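Local structure of fucolectin-related protein (2WMF) at residues S269-N281 against D461-N473. The protein is a family 98 glycoside hydrolase catalytic module that probably cleaves blood-group carbohydrate antigens of the host. Sequence-based numbering, arbitrary orientation.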
ATOM      1  N   SER A 269     -14.461   5.752   4.961  1.00  7.91           N
ATOM      2  CA  SER A 269     -15.384   4.797   4.405  1.00  7.70           C
ATOM      3  C   SER A 269     -14.806   3.733   3.444  1.00  8.45           C
ATOM      4  O   SER A 269     -15.506   2.820   3.035  1.00  9.22           O
ATOM      5  CB  SER A 269     -16.569   5.521   3.759  1.00  7.75           C
ATOM      6  OG  SER A 269     -17.297   6.279   4.730  1.00  7.86           O
ATOM      7  N   GLU A 270     -13.524   3.824   3.099  1.00  7.28           N
ATOM      8  CA  GLU A 270     -12.903   2.735   2.316  1.00  7.71           C
ATOM      9  C   GLU A 270     -12.850   1.488   3.227  1.00  7.09           C
ATOM     10  O   GLU A 270     -12.306   1.575   4.347  1.00  7.42           O
ATOM     11  CB  GLU A 270     -11.495   3.097   1.871  1.00  7.46           C
ATOM     12  CG  GLU A 270     -10.845   1.940   1.111  1.00  7.39           C
ATOM     13  CD  GLU A 270      -9.525   2.207   0.423  1.00  7.88           C
ATOM     14  OE1 GLU A 270      -9.177   3.370   0.188  1.00  8.18           O
ATOM     15  OE2 GLU A 270      -8.853   1.164   0.081  1.00  9.28           O
ATOM     16  N   PRO A 271     -13.409   0.354   2.783  1.00  7.78           N
ATOM     17  CA  PRO A 271     -13.401  -0.839   3.649  1.00  7.91           C
ATOM     18  C   PRO A 271     -11.999  -1.158   4.202  1.00  8.27           C
ATOM     19  O   PRO A 271     -10.984  -1.082   3.492  1.00  7.22           O
ATOM     20  CB  PRO A 271     -13.926  -1.931   2.737  1.00  8.85           C
ATOM     21  CG  PRO A 271     -14.813  -1.206   1.809  1.00  8.48           C
ATOM     22  CD  PRO A 271     -14.125   0.092   1.521  1.00  7.91           C
ATOM     23  N   GLU A 272     -11.975  -1.494   5.484  1.00  8.78           N
ATOM     24  CA  GLU A 272     -10.705  -1.806   6.195  1.00  8.50           C
ATOM     25  C   GLU A 272      -9.884  -2.874   5.480  1.00  8.21           C
ATOM     26  O   GLU A 272      -8.680  -2.717   5.258  1.00  8.35           O
ATOM     27  CB  GLU A 272     -10.987  -2.231   7.643  1.00  8.51           C
ATOM     28  CG  GLU A 272     -11.517  -1.081   8.536  1.00  9.04           C
ATOM     29  CD  GLU A 272     -13.000  -0.847   8.567  1.00  8.13           C
ATOM     30  OE1 GLU A 272     -13.744  -1.268   7.617  1.00  7.18           O
ATOM     31  OE2 GLU A 272     -13.436  -0.224   9.588  1.00  9.25           O
ATOM     32  N   SER A 273     -10.527  -3.964   5.116  1.00  7.42           N
ATOM     33  CA  SER A 273      -9.810  -5.049   4.421  1.00  7.34           C
ATOM     34  C   SER A 273      -9.340  -4.615   3.034  1.00  7.71           C
ATOM     35  O   SER A 273      -8.359  -5.146   2.494  1.00  8.37           O
ATOM     36  CB  SER A 273     -10.694  -6.274   4.293  1.00  8.32           C
ATOM     37  OG  SER A 273     -11.890  -5.898   3.660  1.00  9.11           O
ATOM     38  N   MET A 274     -10.017  -3.637   2.441  1.00  7.50           N
ATOM     39  CA  MET A 274      -9.574  -3.159   1.134  1.00  7.06           C
ATOM     40  C   MET A 274      -8.248  -2.366   1.230  1.00  6.12           C
ATOM     41  O   MET A 274      -7.449  -2.365   0.282  1.00  7.20           O
ATOM     42  CB  MET A 274     -10.645  -2.324   0.432  1.00  6.62           C
ATOM     43  CG  MET A 274     -10.246  -1.786  -0.952  1.00  8.80           C
ATOM     44  SD  MET A 274     -11.664  -0.916  -1.717  1.00 10.32           S
ATOM     45  CE  MET A 274     -10.772  -0.001  -2.978  1.00 10.97           C
ATOM     46  N   ILE A 275      -8.038  -1.683   2.347  1.00  6.40           N
ATOM     47  CA  ILE A 275      -6.737  -1.048   2.627  1.00  7.15           C
ATOM     48  C   ILE A 275      -5.607  -2.135   2.555  1.00  6.43           C
ATOM     49  O   ILE A 275      -4.558  -1.967   1.893  1.00  8.68           O
ATOM     50  CB  ILE A 275      -6.702  -0.370   3.984  1.00  6.59           C
ATOM     51  CG1 ILE A 275      -7.705   0.786   4.061  1.00  7.94           C
ATOM     52  CG2 ILE A 275      -5.310   0.225   4.267  1.00  7.66           C
ATOM     53  CD1 ILE A 275      -7.994   1.210   5.494  1.00 10.00           C
ATOM     54  N   ALA A 276      -5.880  -3.263   3.218  1.00  6.97           N
ATOM     55  CA  ALA A 276      -4.977  -4.434   3.160  1.00  6.85           C
ATOM     56  C   ALA A 276      -4.789  -5.002   1.752  1.00  6.54           C
ATOM     57  O   ALA A 276      -3.665  -5.425   1.380  1.00  7.47           O
ATOM     58  CB  ALA A 276      -5.413  -5.508   4.142  1.00  6.94           C
ATOM     59  N   MET A 277      -5.859  -5.017   0.959  1.00  6.20           N
ATOM     60  CA  MET A 277      -5.729  -5.464  -0.433  1.00  7.80           C
ATOM     61  C   MET A 277      -4.796  -4.542  -1.264  1.00  6.62           C
ATOM     62  O   MET A 277      -3.976  -5.019  -2.078  1.00  6.62           O
ATOM     63  CB  MET A 277      -7.104  -5.590  -1.063  1.00  6.75           C
ATOM     64  CG  MET A 277      -7.926  -6.718  -0.400  1.00  7.75           C
ATOM     65  SD  MET A 277      -9.753  -6.567  -0.486  1.00 13.24           S
ATOM     66  CE  MET A 277      -9.913  -6.195  -2.155  1.00  7.90           C
ATOM     67  N   GLU A 278      -4.894  -3.223  -1.058  1.00  7.67           N
ATOM     68  CA  GLU A 278      -3.930  -2.283  -1.638  1.00  7.50           C
ATOM     69  C   GLU A 278      -2.469  -2.610  -1.183  1.00  7.37           C
ATOM     70  O   GLU A 278      -1.555  -2.578  -1.998  1.00  6.92           O
ATOM     71  CB  GLU A 278      -4.304  -0.816  -1.347  1.00  8.27           C
ATOM     72  CG  GLU A 278      -5.697  -0.381  -1.766  1.00  7.24           C
ATOM     73  CD  GLU A 278      -5.813   1.115  -1.886  1.00  6.63           C
ATOM     74  OE1 GLU A 278      -4.856   1.759  -2.352  1.00  6.76           O
ATOM     75  OE2 GLU A 278      -6.852   1.685  -1.470  1.00  7.04           O
ATOM     76  N   MET A 279      -2.291  -2.937   0.101  1.00  8.40           N
ATOM     77  CA  MET A 279      -0.970  -3.340   0.578  1.00  7.40           C
ATOM     78  C   MET A 279      -0.525  -4.639  -0.119  1.00  7.74           C
ATOM     79  O   MET A 279       0.644  -4.786  -0.478  1.00  7.73           O
ATOM     80  CB  MET A 279      -0.945  -3.568   2.098  1.00  6.30           C
ATOM     81  CG  MET A 279      -1.344  -2.307   2.925  1.00  8.70           C
ATOM     82  SD  MET A 279      -1.609  -2.722   4.681  1.00  8.99           S
ATOM     83  CE  MET A 279       0.052  -3.117   5.241  1.00  9.09           C
ATOM     84  N   MET A 280      -1.458  -5.589  -0.310  1.00  6.42           N
ATOM     85  CA  MET A 280      -1.120  -6.816  -1.034  1.00  7.19           C
ATOM     86  C   MET A 280      -0.573  -6.577  -2.456  1.00  6.27           C
ATOM     87  O   MET A 280       0.320  -7.255  -2.875  1.00  7.15           O
ATOM     88  CB  MET A 280      -2.333  -7.730  -1.121  1.00  6.48           C
ATOM     89  CG  MET A 280      -2.020  -9.109  -1.677  1.00  5.93           C
ATOM     90  SD  MET A 280      -3.474 -10.169  -1.889  1.00  8.82           S
ATOM     91  CE  MET A 280      -3.799 -10.596  -0.183  1.00 10.69           C
ATOM     92  N   ASN A 281      -1.109  -5.595  -3.194  1.00  6.07           N
ATOM     93  CA  ASN A 281      -0.606  -5.246  -4.512  1.00  6.61           C
ATOM     94  C   ASN A 281       0.861  -4.841  -4.465  1.00  6.54           C
ATOM     95  O   ASN A 281       1.607  -5.095  -5.422  1.00  7.71           O
ATOM     96  CB  ASN A 281      -1.419  -4.067  -5.077  1.00  7.11           C
ATOM     97  CG  ASN A 281      -2.808  -4.467  -5.570  1.00  8.00           C
ATOM     98  OD1 ASN A 281      -3.220  -5.638  -5.512  1.00  7.02           O
ATOM     99  ND2 ASN A 281      -3.562  -3.456  -6.015  1.00  7.48           N
ATOM    100  N   ASP A 461     -15.353 -18.964  -2.520  1.00  9.03           N
ATOM    101  CA  ASP A 461     -16.437 -18.035  -2.799  1.00  9.77           C
ATOM    102  C   ASP A 461     -16.237 -16.908  -1.814  1.00  9.40           C
ATOM    103  O   ASP A 461     -16.217 -17.130  -0.589  1.00  9.40           O
ATOM    104  CB  ASP A 461     -17.806 -18.711  -2.666  1.00  9.36           C
ATOM    105  CG  ASP A 461     -18.965 -17.813  -3.055  1.00 10.78           C
ATOM    106  OD1 ASP A 461     -18.780 -16.819  -3.752  1.00 11.99           O
ATOM    107  OD2 ASP A 461     -20.110 -18.149  -2.641  1.00 19.85           O
ATOM    108  N   LEU A 462     -16.075 -15.697  -2.388  1.00  9.50           N
ATOM    109  CA  LEU A 462     -15.604 -14.533  -1.658  1.00  9.29           C
ATOM    110  C   LEU A 462     -16.584 -13.364  -1.804  1.00  8.21           C
ATOM    111  O   LEU A 462     -16.889 -12.960  -2.900  1.00  9.04           O
ATOM    112  CB  LEU A 462     -14.289 -14.027  -2.221  1.00 10.09           C
ATOM    113  CG  LEU A 462     -13.154 -15.028  -2.366  1.00 10.14           C
ATOM    114  CD1 LEU A 462     -12.235 -14.702  -3.572  1.00 13.68           C
ATOM    115  CD2 LEU A 462     -12.437 -15.096  -1.027  1.00 13.92           C
ATOM    116  N   THR A 463     -17.039 -12.826  -0.691  1.00  8.11           N
ATOM    117  CA  THR A 463     -17.809 -11.604  -0.732  1.00  7.89           C
ATOM    118  C   THR A 463     -16.877 -10.430  -0.971  1.00  7.67           C
ATOM    119  O   THR A 463     -15.651 -10.547  -0.783  1.00  7.44           O
ATOM    120  CB  THR A 463     -18.629 -11.359   0.557  1.00  6.26           C
ATOM    121  OG1 THR A 463     -17.758 -11.016   1.654  1.00 10.46           O
ATOM    122  CG2 THR A 463     -19.525 -12.554   0.933  1.00  9.00           C
ATOM    123  N   PRO A 464     -17.433  -9.274  -1.373  1.00  8.04           N
ATOM    124  CA  PRO A 464     -16.577  -8.120  -1.473  1.00  8.33           C
ATOM    125  C   PRO A 464     -15.760  -7.813  -0.216  1.00  7.87           C
ATOM    126  O   PRO A 464     -16.204  -8.053   0.896  1.00  8.06           O
ATOM    127  CB  PRO A 464     -17.547  -6.979  -1.809  1.00  8.67           C
ATOM    128  CG  PRO A 464     -18.689  -7.662  -2.569  1.00  8.38           C
ATOM    129  CD  PRO A 464     -18.821  -9.002  -1.857  1.00  8.92           C
ATOM    130  N   HIS A 465     -14.567  -7.268  -0.428  1.00  7.72           N
ATOM    131  CA  HIS A 465     -13.680  -6.836   0.669  1.00  8.18           C
ATOM    132  C   HIS A 465     -13.259  -8.060   1.512  1.00  8.04           C
ATOM    133  O   HIS A 465     -13.230  -8.035   2.758  1.00  8.72           O
ATOM    134  CB  HIS A 465     -14.308  -5.713   1.489  1.00  8.25           C
ATOM    135  CG  HIS A 465     -14.949  -4.689   0.614  1.00  8.97           C
ATOM    136  ND1 HIS A 465     -16.272  -4.318   0.744  1.00  9.82           N
ATOM    137  CD2 HIS A 465     -14.459  -4.015  -0.450  1.00  8.85           C
ATOM    138  CE1 HIS A 465     -16.554  -3.429  -0.196  1.00  9.99           C
ATOM    139  NE2 HIS A 465     -15.480  -3.243  -0.949  1.00  8.35           N
ATOM    140  N   THR A 466     -12.943  -9.126   0.776  1.00  8.32           N
ATOM    141  CA  THR A 466     -12.366 -10.353   1.335  1.00  7.65           C
ATOM    142  C   THR A 466     -11.070 -10.654   0.595  1.00  7.27           C
ATOM    143  O   THR A 466     -11.062 -10.679  -0.635  1.00  8.09           O
ATOM    144  CB  THR A 466     -13.319 -11.596   1.200  1.00  7.53           C
ATOM    145  OG1 THR A 466     -14.580 -11.268   1.773  1.00  8.43           O
ATOM    146  CG2 THR A 466     -12.741 -12.806   1.963  1.00  7.61           C
ATOM    147  N   TYR A 467      -9.998 -10.905   1.359  1.00  7.24           N
ATOM    148  CA  TYR A 467      -8.768 -11.419   0.810  1.00  6.81           C
ATOM    149  C   TYR A 467      -8.403 -12.747   1.501  1.00  6.57           C
ATOM    150  O   TYR A 467      -8.889 -13.080   2.605  1.00  8.38           O
ATOM    151  CB  TYR A 467      -7.637 -10.402   0.811  1.00  6.82           C
ATOM    152  CG  TYR A 467      -6.968 -10.113   2.163  1.00  7.18           C
ATOM    153  CD1 TYR A 467      -6.002 -10.972   2.690  1.00  7.92           C
ATOM    154  CD2 TYR A 467      -7.316  -9.005   2.931  1.00  7.69           C
ATOM    155  CE1 TYR A 467      -5.362 -10.695   3.917  1.00  8.45           C
ATOM    156  CE2 TYR A 467      -6.675  -8.713   4.149  1.00  6.82           C
ATOM    157  CZ  TYR A 467      -5.696  -9.565   4.652  1.00  7.90           C
ATOM    158  OH  TYR A 467      -5.046  -9.264   5.853  1.00  8.46           O
ATOM    159  N   ALA A 468      -7.548 -13.495   0.792  1.00  6.82           N
ATOM    160  CA  ALA A 468      -7.060 -14.788   1.278  1.00  7.29           C
ATOM    161  C   ALA A 468      -5.637 -14.995   0.828  1.00  7.61           C
ATOM    162  O   ALA A 468      -5.229 -14.506  -0.257  1.00  8.69           O
ATOM    163  CB  ALA A 468      -7.966 -15.941   0.789  1.00  7.94           C
ATOM    164  N   VAL A 469      -4.882 -15.737   1.655  1.00  7.56           N
ATOM    165  CA  VAL A 469      -3.563 -16.195   1.278  1.00  7.63           C
ATOM    166  C   VAL A 469      -3.515 -17.674   1.589  1.00  7.94           C
ATOM    167  O   VAL A 469      -3.825 -18.091   2.719  1.00  9.51           O
ATOM    168  CB  VAL A 469      -2.413 -15.472   2.027  1.00  7.57           C
ATOM    169  CG1 VAL A 469      -1.024 -15.899   1.433  1.00  9.21           C
ATOM    170  CG2 VAL A 469      -2.565 -13.947   1.980  1.00  8.25           C
ATOM    171  N   VAL A 470      -3.110 -18.451   0.605  1.00  8.07           N
ATOM    172  CA  VAL A 470      -2.987 -19.901   0.808  1.00  8.29           C
ATOM    173  C   VAL A 470      -1.539 -20.308   0.531  1.00  8.59           C
ATOM    174  O   VAL A 470      -1.049 -20.162  -0.603  1.00  8.36           O
ATOM    175  CB  VAL A 470      -3.955 -20.719  -0.132  1.00  8.66           C
ATOM    176  CG1 VAL A 470      -3.736 -22.255   0.033  1.00  9.33           C
ATOM    177  CG2 VAL A 470      -5.432 -20.308   0.049  1.00  9.34           C
ATOM    178  N   LYS A 471      -0.858 -20.789   1.565  1.00  9.34           N
ATOM    179  CA  LYS A 471       0.514 -21.267   1.427  1.00  9.48           C
ATOM    180  C   LYS A 471       0.564 -22.801   1.427  1.00  7.60           C
ATOM    181  O   LYS A 471       0.003 -23.457   2.329  1.00  9.74           O
ATOM    182  CB  LYS A 471       1.379 -20.735   2.575  1.00 10.90           C
ATOM    183  CG  LYS A 471       2.844 -21.153   2.463  1.00 12.59           C
ATOM    184  CD  LYS A 471       3.753 -20.543   3.547  1.00 16.28           C
ATOM    185  CE  LYS A 471       4.595 -19.428   2.965  1.00 21.20           C
ATOM    186  NZ  LYS A 471       5.505 -18.789   4.032  1.00 23.48           N
ATOM    187  N   GLU A 472       1.247 -23.355   0.426  1.00  7.09           N
ATOM    188  CA  GLU A 472       1.453 -24.799   0.343  1.00  8.35           C
ATOM    189  C   GLU A 472       2.803 -25.155   0.945  1.00  8.23           C
ATOM    190  O   GLU A 472       3.850 -24.891   0.352  1.00  8.41           O
ATOM    191  CB  GLU A 472       1.380 -25.266  -1.100  1.00  9.58           C
ATOM    192  CG  GLU A 472       0.060 -24.904  -1.795  1.00  9.07           C
ATOM    193  CD  GLU A 472      -0.096 -25.644  -3.131  1.00  9.85           C
ATOM    194  OE1 GLU A 472      -0.305 -26.871  -3.070  1.00 10.79           O
ATOM    195  OE2 GLU A 472      -0.014 -25.028  -4.228  1.00  9.01           O
ATOM    196  N   ASN A 473       2.772 -25.741   2.144  1.00  8.92           N
ATOM    197  CA  ASN A 473       3.953 -26.360   2.730  1.00  8.66           C
ATOM    198  C   ASN A 473       4.006 -27.777   2.201  1.00  8.98           C
ATOM    199  O   ASN A 473       3.074 -28.224   1.524  1.00  9.35           O
ATOM    200  CB  ASN A 473       3.895 -26.310   4.246  1.00 10.13           C
ATOM    201  CG  ASN A 473       3.962 -24.879   4.772  1.00 11.15           C
ATOM    202  OD1 ASN A 473       3.082 -24.432   5.558  1.00 15.78           O
ATOM    203  ND2 ASN A 473       5.013 -24.162   4.382  1.00  9.48           N
TER
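The Y467 ring stands across helix 272-283, with A276, M277 and M280 gathered round it. This is the buried seam between two domains of the catalytic module: the helix belongs to the (beta/alpha)8 barrel of the glycoside hydrolase, between its seventh and eighth strands, while strand 467-472 comes from an antiparallel sheet of the C-terminal beta domain. The axes of segments 272-281 and 467-472 make an angle of 47° and approach to 9.8 Å. The tightest apolar touch is A276 CB on Y467 CE2, at 3.4 Å. M280 starts out extended and bends only at its last torsion, which brings its methyl CE to 3.6 Å from Y467 CD1. The same methyl is 4.2 Å from V469 CG2. M277, the residue after A276, passes CG by Y467 CB at 3.9 Å, and its sulfur lies near the backbone of H465.

Beyond the tyrosine, the turn into the strand carries H465, whose imidazole is sandwiched between two prolines. P271, at the N-cap position of the helix, sets CG 3.4 Å from the ring centroid, only 6° off the normal, a CH-pi contact; P464 CB covers the opposite face nearer the rim. H465 NE2 is hydrogen-bonded to the carbonyl of A438. At the polar edge, S273 OG donates a 2.7 Å hydrogen bond to H465 O, arriving 45° out of the carbonyl plane.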